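Local coordinates for N-acetyl-beta-D glucosaminidase (Rhizomucor miehei CAU432, PDB 4ZM6), which probably hydrolyses terminal N-acetyl-beta-D-glucosamine residues as a family 3 glycosidase and, through a GCN5-related region that binds acetyl-CoA, probably also acetylates glucosamine, at residues A[467-472]-A[489-494]; A[694-699]-A[818-823]; A[752-757]-A[763-768]. All coordinates share one frame; numbering follows the deposited sequence.

Contact 1 stands apart from the other two: its centre lies about 82 Å from that of contact 2 and about 83 Å from that of contact 3, across the centre of the chain. It is partly buried, at the end of a helix in an alpha/beta region, and relies on polar side chains in van der Waals contact and a water bridge with one weak leg. Contacts 2 and 3 share the C-terminal acetyltransferase-like region, where contact 3 is a buried hairpin held by backbone hydrogen bonds and contact 2 is partly buried loop-on-helix packing without them. They meet through packing, Ala819 CB on Leu767 CD2 at 3.7 Å and also Leu822 on Ile752.

Contact 1. Residues A[467-472]-A[489-494]; sequences QAQKLA and FPQVDT
Gln469, on the last turns of helix 459-471, reaches Gln491 and Val492 in the loop that leads into strand 494-497. The helix is the connection of a beta-alpha-beta crossover between the neighbouring parallel strands 447-452 and 475-479 of a mixed six-stranded sheet, and the loop carries a type I beta turn from Phe489 to Val492. The backbones stay apart, the closest CA atoms being those of Gln469 and Val492 at 6.5 Å.

Van der Waals contact of the Gln469 side chain with the turn makes up the direct interface. The CG of Gln469 is anti to its own backbone N (chi1 159°), and the bend that follows (chi2 68°) lays the amide across the turn. Its OE1 comes to 3.7 Å from Gln491 CB, while its NE2 faces Val492, 4.0 Å from the CA. The two glutamine amides do not stack: their planes stand 53° apart, and no hydrogen bond joins the segments directly.

Behind this layer, side-chain packing ties both segments to strand 475-479, Gln469 on Leu475 and Val492 on Val477. Polar bonds of the loop run to Arg378, which forms a salt bridge with Asp493 OD1 and donates a hydrogen bond from NH2 to Pro490 O in the turn.

Water supplies the remaining link, on the exposed side. One molecule donates to Gln491 OE1 at 3.2 Å and accepts a weak bond from Lys470 NZ at 3.5 Å.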
loop_
_atom_site.group_PDB
_atom_site.type_symbol
_atom_site.label_atom_id
_atom_site.label_comp_id
_atom_site.label_asym_id
_atom_site.label_seq_id
_atom_site.Cartn_x
_atom_site.Cartn_y
_atom_site.Cartn_z
ATOM N N GLN A 467 -28.215 25.442 -27.521
ATOM C CA GLN A 467 -28.714 26.213 -28.652
ATOM C C GLN A 467 -27.710 26.143 -29.799
ATOM O O GLN A 467 -28.052 25.730 -30.906
ATOM C CB GLN A 467 -28.961 27.674 -28.240
ATOM C CG GLN A 467 -29.608 28.545 -29.315
ATOM C CD GLN A 467 -29.706 30.020 -28.937
ATOM O OE1 GLN A 467 -30.115 30.851 -29.755
ATOM N NE2 GLN A 467 -29.332 30.355 -27.705
ATOM N N ALA A 468 -26.469 26.529 -29.514
ATOM C CA ALA A 468 -25.410 26.572 -30.524
ATOM C C ALA A 468 -25.127 25.201 -31.135
ATOM O O ALA A 468 -24.791 25.102 -32.313
ATOM C CB ALA A 468 -24.138 27.153 -29.927
ATOM N N GLN A 469 -25.259 24.151 -30.333
ATOM C CA GLN A 469 -25.123 22.778 -30.818
ATOM C C GLN A 469 -26.081 22.493 -31.981
ATOM O O GLN A 469 -25.718 21.805 -32.932
ATOM C CB GLN A 469 -25.340 21.789 -29.655
ATOM C CG GLN A 469 -25.726 20.359 -30.030
ATOM C CD GLN A 469 -24.630 19.572 -30.729
ATOM O OE1 GLN A 469 -24.847 18.429 -31.129
ATOM N NE2 GLN A 469 -23.448 20.168 -30.876
ATOM N N LYS A 470 -27.299 23.026 -31.900
ATOM C CA LYS A 470 -28.304 22.823 -32.947
ATOM C C LYS A 470 -27.998 23.610 -34.214
ATOM O O LYS A 470 -28.322 23.158 -35.308
ATOM C CB LYS A 470 -29.702 23.208 -32.446
ATOM C CG LYS A 470 -30.292 22.244 -31.432
ATOM C CD LYS A 470 -31.645 22.728 -30.937
ATOM C CE LYS A 470 -32.490 21.585 -30.388
ATOM N NZ LYS A 470 -31.845 20.886 -29.240
ATOM N N LEU A 471 -27.375 24.778 -34.063
ATOM C CA LEU A 471 -27.218 25.726 -35.172
ATOM C C LEU A 471 -25.814 25.841 -35.784
ATOM O O LEU A 471 -25.684 26.064 -36.987
ATOM C CB LEU A 471 -27.671 27.114 -34.710
ATOM C CG LEU A 471 -29.125 27.231 -34.250
ATOM C CD1 LEU A 471 -29.441 28.670 -33.885
ATOM C CD2 LEU A 471 -30.084 26.726 -35.316
ATOM N N ALA A 472 -24.773 25.709 -34.967
ATOM C CA ALA A 472 -23.412 25.991 -35.417
ATOM C C ALA A 472 -22.947 25.021 -36.497
ATOM O O ALA A 472 -23.267 23.834 -36.451
ATOM C CB ALA A 472 -22.450 25.957 -34.240
ATOM N N PHE A 489 -24.180 18.695 -21.510
ATOM C CA PHE A 489 -24.394 18.643 -22.962
ATOM C C PHE A 489 -23.513 17.581 -23.642
ATOM O O PHE A 489 -22.589 17.913 -24.382
ATOM C CB PHE A 489 -24.183 20.033 -23.589
ATOM C CG PHE A 489 -23.043 20.820 -22.983
ATOM C CD1 PHE A 489 -21.738 20.659 -23.436
ATOM C CD2 PHE A 489 -23.281 21.739 -21.968
ATOM C CE1 PHE A 489 -20.696 21.390 -22.880
ATOM C CE2 PHE A 489 -22.242 22.468 -21.411
ATOM C CZ PHE A 489 -20.946 22.292 -21.866
ATOM N N PRO A 490 -23.808 16.290 -23.401
ATOM C CA PRO A 490 -22.980 15.223 -23.985
ATOM C C PRO A 490 -23.065 15.101 -25.513
ATOM O O PRO A 490 -22.243 14.417 -26.110
ATOM C CB PRO A 490 -23.518 13.942 -23.321
ATOM C CG PRO A 490 -24.396 14.389 -22.202
ATOM C CD PRO A 490 -24.893 15.751 -22.562
ATOM N N GLN A 491 -24.050 15.753 -26.130
ATOM C CA GLN A 491 -24.189 15.756 -27.593
ATOM C C GLN A 491 -23.001 16.469 -28.245
ATOM O O GLN A 491 -22.617 16.142 -29.373
ATOM C CB GLN A 491 -25.484 16.449 -28.067
ATOM C CG GLN A 491 -26.652 16.521 -27.079
ATOM C CD GLN A 491 -26.620 17.759 -26.178
ATOM O OE1 GLN A 491 -26.244 18.857 -26.606
ATOM N NE2 GLN A 491 -27.035 17.586 -24.928
ATOM N N VAL A 492 -22.443 17.452 -27.536
ATOM C CA VAL A 492 -21.341 18.259 -28.049
ATOM C C VAL A 492 -20.184 17.350 -28.429
ATOM O O VAL A 492 -19.646 16.641 -27.587
ATOM C CB VAL A 492 -20.877 19.316 -27.024
ATOM C CG1 VAL A 492 -19.588 19.988 -27.475
ATOM C CG2 VAL A 492 -21.966 20.358 -26.819
ATOM N N ASP A 493 -19.824 17.382 -29.709
ATOM C CA ASP A 493 -18.827 16.477 -30.277
ATOM C C ASP A 493 -17.399 16.901 -29.974
ATOM O O ASP A 493 -16.487 16.069 -29.996
ATOM C CB ASP A 493 -19.005 16.381 -31.796
ATOM C CG ASP A 493 -20.266 15.633 -32.197
ATOM O OD1 ASP A 493 -20.617 14.642 -31.519
ATOM O OD2 ASP A 493 -20.903 16.032 -33.199
ATOM N N THR A 494 -17.194 18.184 -29.690
ATOM C CA THR A 494 -15.838 18.708 -29.544
ATOM C C THR A 494 -15.740 19.637 -28.322
ATOM O O THR A 494 -16.291 20.737 -28.311
ATOM C CB THR A 494 -15.327 19.322 -30.877
ATOM O OG1 THR A 494 -14.472 20.444 -30.626
ATOM C CG2 THR A 494 -16.491 19.738 -31.775
HETATM O O HOH W 1 -28.557 20.286 -28.288
#

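Contact 2. Residues A[694-699]-A[818-823]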
loop_
_atom_site.group_PDB
_atom_site.type_symbol
_atom_site.label_atom_id
_atom_site.label_comp_id
_atom_site.label_asym_id
_atom_site.label_seq_id
_atom_site.Cartn_x
_atom_site.Cartn_y
_atom_site.Cartn_z
ATOM N N GLN A 694 50.953 -2.873 -19.693
ATOM C CA GLN A 694 51.622 -3.918 -20.482
ATOM C C GLN A 694 53.054 -4.142 -20.013
ATOM O O GLN A 694 53.416 -5.250 -19.613
ATOM C CB GLN A 694 51.612 -3.554 -21.976
ATOM C CG GLN A 694 50.932 -4.581 -22.872
ATOM C CD GLN A 694 49.967 -3.929 -23.849
ATOM O OE1 GLN A 694 50.365 -3.096 -24.666
ATOM N NE2 GLN A 694 48.687 -4.289 -23.759
ATOM N N ASP A 695 53.857 -3.084 -20.064
ATOM C CA ASP A 695 55.215 -3.102 -19.521
ATOM C C ASP A 695 55.406 -1.888 -18.616
ATOM O O ASP A 695 56.023 -0.895 -19.005
ATOM C CB ASP A 695 56.261 -3.131 -20.654
ATOM C CG ASP A 695 56.826 -4.530 -20.907
ATOM O OD1 ASP A 695 56.158 -5.540 -20.590
ATOM O OD2 ASP A 695 57.958 -4.617 -21.429
ATOM N N TYR A 696 54.854 -1.980 -17.407
ATOM C CA TYR A 696 54.939 -0.902 -16.427
ATOM C C TYR A 696 56.041 -1.180 -15.415
ATOM O O TYR A 696 56.097 -2.262 -14.816
ATOM C CB TYR A 696 53.603 -0.712 -15.687
ATOM C CG TYR A 696 53.710 0.211 -14.487
ATOM C CD1 TYR A 696 53.658 1.596 -14.638
ATOM C CD2 TYR A 696 53.890 -0.302 -13.202
ATOM C CE1 TYR A 696 53.773 2.441 -13.543
ATOM C CE2 TYR A 696 54.007 0.535 -12.103
ATOM C CZ TYR A 696 53.945 1.903 -12.277
ATOM O OH TYR A 696 54.057 2.733 -11.186
ATOM N N LYS A 697 56.897 -0.181 -15.220
ATOM C CA LYS A 697 57.933 -0.221 -14.198
ATOM C C LYS A 697 57.739 0.969 -13.262
ATOM O O LYS A 697 57.436 2.075 -13.718
ATOM C CB LYS A 697 59.316 -0.159 -14.852
ATOM C CG LYS A 697 60.401 -0.904 -14.083
ATOM C CD LYS A 697 60.355 -2.413 -14.320
ATOM C CE LYS A 697 60.905 -2.808 -15.689
ATOM N NZ LYS A 697 62.326 -2.401 -15.880
ATOM N N VAL A 698 57.914 0.741 -11.962
ATOM C CA VAL A 698 57.836 1.817 -10.976
ATOM C C VAL A 698 59.015 2.762 -11.205
ATOM O O VAL A 698 60.165 2.338 -11.100
ATOM C CB VAL A 698 57.883 1.280 -9.528
ATOM C CG1 VAL A 698 57.923 2.424 -8.520
ATOM C CG2 VAL A 698 56.686 0.381 -9.254
ATOM N N PRO A 699 58.738 4.040 -11.534
ATOM C CA PRO A 699 59.819 5.006 -11.764
ATOM C C PRO A 699 60.830 5.057 -10.616
ATOM O O PRO A 699 60.452 4.904 -9.455
ATOM C CB PRO A 699 59.077 6.340 -11.886
ATOM C CG PRO A 699 57.724 5.971 -12.384
ATOM C CD PRO A 699 57.409 4.645 -11.755
ATOM N N HIS A 818 52.851 1.575 -6.469
ATOM C CA HIS A 818 52.897 0.214 -5.967
ATOM C C HIS A 818 51.664 -0.567 -6.411
ATOM O O HIS A 818 51.777 -1.706 -6.853
ATOM C CB HIS A 818 52.991 0.212 -4.447
ATOM C CG HIS A 818 53.358 -1.118 -3.878
ATOM N ND1 HIS A 818 52.442 -1.945 -3.263
ATOM C CD2 HIS A 818 54.542 -1.774 -3.845
ATOM C CE1 HIS A 818 53.048 -3.049 -2.866
ATOM N NE2 HIS A 818 54.322 -2.971 -3.208
ATOM N N ALA A 819 50.494 0.059 -6.300
ATOM C CA ALA A 819 49.243 -0.541 -6.767
ATOM C C ALA A 819 49.317 -0.938 -8.241
ATOM O O ALA A 819 48.802 -1.987 -8.630
ATOM C CB ALA A 819 48.078 0.409 -6.536
ATOM N N ASN A 820 49.957 -0.105 -9.056
ATOM C CA ASN A 820 50.188 -0.450 -10.458
ATOM C C ASN A 820 51.086 -1.677 -10.614
ATOM O O ASN A 820 50.835 -2.523 -11.479
ATOM C CB ASN A 820 50.779 0.739 -11.226
ATOM C CG ASN A 820 49.718 1.695 -11.731
ATOM O OD1 ASN A 820 48.583 1.689 -11.260
ATOM N ND2 ASN A 820 50.082 2.518 -12.704
ATOM N N TRP A 821 52.125 -1.766 -9.782
ATOM C CA TRP A 821 53.046 -2.904 -9.806
ATOM C C TRP A 821 52.289 -4.185 -9.489
ATOM O O TRP A 821 52.342 -5.152 -10.253
ATOM C CB TRP A 821 54.191 -2.695 -8.805
ATOM C CG TRP A 821 55.153 -3.857 -8.691
ATOM C CD1 TRP A 821 55.411 -4.604 -7.572
ATOM C CD2 TRP A 821 55.980 -4.399 -9.733
ATOM N NE1 TRP A 821 56.344 -5.572 -7.853
ATOM C CE2 TRP A 821 56.710 -5.471 -9.171
ATOM C CE3 TRP A 821 56.173 -4.082 -11.089
ATOM C CZ2 TRP A 821 57.623 -6.233 -9.919
ATOM C CZ3 TRP A 821 57.085 -4.840 -11.835
ATOM C CH2 TRP A 821 57.795 -5.903 -11.244
ATOM N N LEU A 822 51.572 -4.162 -8.367
ATOM C CA LEU A 822 50.728 -5.278 -7.935
ATOM C C LEU A 822 49.730 -5.720 -8.998
ATOM O O LEU A 822 49.503 -6.914 -9.177
ATOM C CB LEU A 822 49.954 -4.903 -6.673
ATOM C CG LEU A 822 50.748 -4.782 -5.379
ATOM C CD1 LEU A 822 49.811 -4.401 -4.244
ATOM C CD2 LEU A 822 51.464 -6.084 -5.064
ATOM N N LEU A 823 49.122 -4.763 -9.688
ATOM C CA LEU A 823 48.209 -5.092 -10.775
ATOM C C LEU A 823 48.967 -5.750 -11.921
ATOM O O LEU A 823 48.513 -6.761 -12.457
ATOM C CB LEU A 823 47.451 -3.850 -11.260
ATOM C CG LEU A 823 46.430 -3.289 -10.262
ATOM C CD1 LEU A 823 46.100 -1.838 -10.586
ATOM C CD2 LEU A 823 45.174 -4.148 -10.216
#
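Tyr696 and Asn820 make the central contact, with the asparagine beneath one face of the ring. Asn820 CB sits 3.8 Å from the ring centroid, 28° off the normal, in a CH-pi contact displaced toward the rim; its nearest ring atom is CE2, at 3.4 Å. The carboxamide does not lie flat on the tyrosine. Its plane is turned 78° against the ring, and Asn820 ND2 passes 3.8 Å from Tyr696 CE1. Beside this pair, Val698 CG2 meets Trp821 CB at 4.0 Å, the two side chains crossing at about a right angle. The indole swings past the loop backbone, where Tyr696 O lies at its edge, near the ring plane, 4.1 Å from CZ3.

The torsions account for these approaches. Tyr696 CG is anti to the backbone N (chi1 169°), which sends the ring across to the helix, and Val698 holds CG2 beside its own N, the branch that reaches the tryptophan.

Helix 811-825 connects strand 794-802 to the parallel strand 830-836 in a beta-alpha-beta crossover of the C-terminal acetyltransferase-like region, consistent with a GNAT fold. Residues 694-699 run over the flank of this helix on the way from strand 686-692 to helix 700-709, whose N-cap position is taken by Pro699.

Further out, polar bonds hold the first-shell residues. Tyr696 OH is hydrogen-bonded to Ala817 O, so the ring is anchored to the same helix that covers its face, and the amide of Asn820 is held by a hydrogen bond from OD1 to Tyr847 OH. On the loop, Val698 O is bonded to Gln703 NE2 in the following helix.

Contact 3. Residues A[752-757]-A[763-768]; sequences IVARQD and VIASLI
Ala754 faces both Ile764 and Ala765, the mark of a classic beta bulge in the antiparallel hairpin of strands 751-756 and 763-771. On that side of the sheet its CB touches Ala765 CB at 3.7 Å and Ile764 CG1 at 4.0 Å. Ile764 CG1 sits between its own backbone N and carbonyl carbon (chi1 62°), which turns the chain over the Ala754 carbonyl. Farther along the same face, Leu767 CD1 approaches Ile752 CB at 4.2 Å, and Ile811 and Ile815 of helix 811-825 close over this apolar surface.

The opposite face carries Val753, Arg755, Val763 and Ser766. Val753 CG1 meets Val763 CG1 at 4.0 Å. Arg755 runs obliquely across Val763, whose CG2 lies over one face of the guanidinium, toward its rim; a salt bridge from NH1 to Glu723 and a hydrogen bond from NE to Gly761 O hold that group in place.

Backbone bonds join the strands up to and through the bulge. Ile752 and Leu767 exchange a reciprocal pair, and Ala754 N donates to Ala765 O. The bulge itself is closed by Ile764 N, which gives Ala754 O a nearly straight bond of 2.9 Å (175° at the hydrogen).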
loop_
_atom_site.group_PDB
_atom_site.type_symbol
_atom_site.label_atom_id
_atom_site.label_comp_id
_atom_site.label_asym_id
_atom_site.label_seq_id
_atom_site.Cartn_x
_atom_site.Cartn_y
_atom_site.Cartn_z
ATOM N N ILE A 752 45.235 -2.632 0.474
ATOM C CA ILE A 752 46.645 -2.313 0.633
ATOM C C ILE A 752 46.805 -1.113 1.549
ATOM O O ILE A 752 46.042 -0.158 1.475
ATOM C CB ILE A 752 47.292 -1.976 -0.723
ATOM C CG1 ILE A 752 47.052 -3.107 -1.724
ATOM C CG2 ILE A 752 48.784 -1.708 -0.563
ATOM C CD1 ILE A 752 47.492 -4.472 -1.229
ATOM N N VAL A 753 47.816 -1.173 2.403
ATOM C CA VAL A 753 48.145 -0.076 3.287
ATOM C C VAL A 753 49.628 0.220 3.180
ATOM O O VAL A 753 50.419 -0.669 2.864
ATOM C CB VAL A 753 47.815 -0.397 4.759
ATOM C CG1 VAL A 753 46.311 -0.431 4.971
ATOM C CG2 VAL A 753 48.452 -1.711 5.195
ATOM N N ALA A 754 49.982 1.480 3.426
ATOM C CA ALA A 754 51.363 1.880 3.644
ATOM C C ALA A 754 51.588 1.953 5.147
ATOM O O ALA A 754 50.725 2.453 5.873
ATOM C CB ALA A 754 51.639 3.225 2.998
ATOM N N ARG A 755 52.726 1.428 5.607
ATOM C CA ARG A 755 53.118 1.487 7.023
ATOM C C ARG A 755 54.503 2.099 7.178
ATOM O O ARG A 755 55.321 2.052 6.258
ATOM C CB ARG A 755 53.125 0.095 7.649
ATOM C CG ARG A 755 51.755 -0.533 7.808
ATOM C CD ARG A 755 51.852 -1.915 8.438
ATOM N NE ARG A 755 50.863 -2.095 9.506
ATOM C CZ ARG A 755 49.782 -2.874 9.443
ATOM N NH1 ARG A 755 48.976 -2.938 10.492
ATOM N NH2 ARG A 755 49.499 -3.594 8.358
ATOM N N GLN A 756 54.767 2.663 8.353
ATOM C CA GLN A 756 56.070 3.245 8.634
ATOM C C GLN A 756 57.057 2.133 8.944
ATOM O O GLN A 756 56.762 1.249 9.747
ATOM C CB GLN A 756 55.994 4.217 9.817
ATOM C CG GLN A 756 57.283 4.991 10.076
ATOM C CD GLN A 756 57.773 5.744 8.852
ATOM O OE1 GLN A 756 58.910 5.571 8.403
ATOM N NE2 GLN A 756 56.905 6.572 8.294
ATOM N N ASP A 757 58.219 2.178 8.294
ATOM C CA ASP A 757 59.332 1.251 8.558
ATOM C C ASP A 757 59.092 -0.164 8.036
ATOM O O ASP A 757 59.798 -0.621 7.134
ATOM C CB ASP A 757 59.683 1.194 10.057
ATOM C CG ASP A 757 59.958 2.558 10.648
ATOM O OD1 ASP A 757 60.580 3.398 9.961
ATOM O OD2 ASP A 757 59.546 2.788 11.805
ATOM N N VAL A 763 49.620 2.520 10.372
ATOM C CA VAL A 763 49.106 2.743 9.022
ATOM C C VAL A 763 49.113 4.240 8.715
ATOM O O VAL A 763 48.576 5.042 9.479
ATOM C CB VAL A 763 47.676 2.190 8.862
ATOM C CG1 VAL A 763 47.122 2.520 7.478
ATOM C CG2 VAL A 763 47.655 0.685 9.107
ATOM N N ILE A 764 49.732 4.606 7.599
ATOM C CA ILE A 764 49.864 6.014 7.203
ATOM C C ILE A 764 49.200 6.338 5.862
ATOM O O ILE A 764 49.101 7.501 5.486
ATOM C CB ILE A 764 51.349 6.455 7.163
ATOM C CG1 ILE A 764 52.147 5.647 6.132
ATOM C CG2 ILE A 764 51.969 6.341 8.552
ATOM C CD1 ILE A 764 53.644 5.867 6.205
ATOM N N ALA A 765 48.751 5.314 5.146
ATOM C CA ALA A 765 48.057 5.499 3.885
ATOM C C ALA A 765 47.334 4.203 3.557
ATOM O O ALA A 765 47.573 3.177 4.206
ATOM C CB ALA A 765 49.036 5.860 2.777
ATOM N N SER A 766 46.450 4.243 2.563
ATOM C CA SER A 766 45.748 3.039 2.138
ATOM C C SER A 766 45.084 3.227 0.790
ATOM O O SER A 766 44.860 4.353 0.365
ATOM C CB SER A 766 44.686 2.643 3.171
ATOM O OG SER A 766 43.433 3.213 2.854
ATOM N N LEU A 767 44.773 2.115 0.127
ATOM C CA LEU A 767 43.914 2.130 -1.060
ATOM C C LEU A 767 43.284 0.771 -1.295
ATOM O O LEU A 767 43.673 -0.213 -0.674
ATOM C CB LEU A 767 44.681 2.590 -2.304
ATOM C CG LEU A 767 45.813 1.701 -2.828
ATOM C CD1 LEU A 767 45.290 0.469 -3.550
ATOM C CD2 LEU A 767 46.710 2.501 -3.760
ATOM N N ILE A 768 42.316 0.736 -2.210
ATOM C CA ILE A 768 41.547 -0.467 -2.518
ATOM C C ILE A 768 41.825 -0.917 -3.937
ATOM O O ILE A 768 41.438 -0.242 -4.888
ATOM C CB ILE A 768 40.028 -0.220 -2.384
ATOM C CG1 ILE A 768 39.654 0.050 -0.925
ATOM C CG2 ILE A 768 39.236 -1.421 -2.898
ATOM C CD1 ILE A 768 38.267 0.629 -0.758
#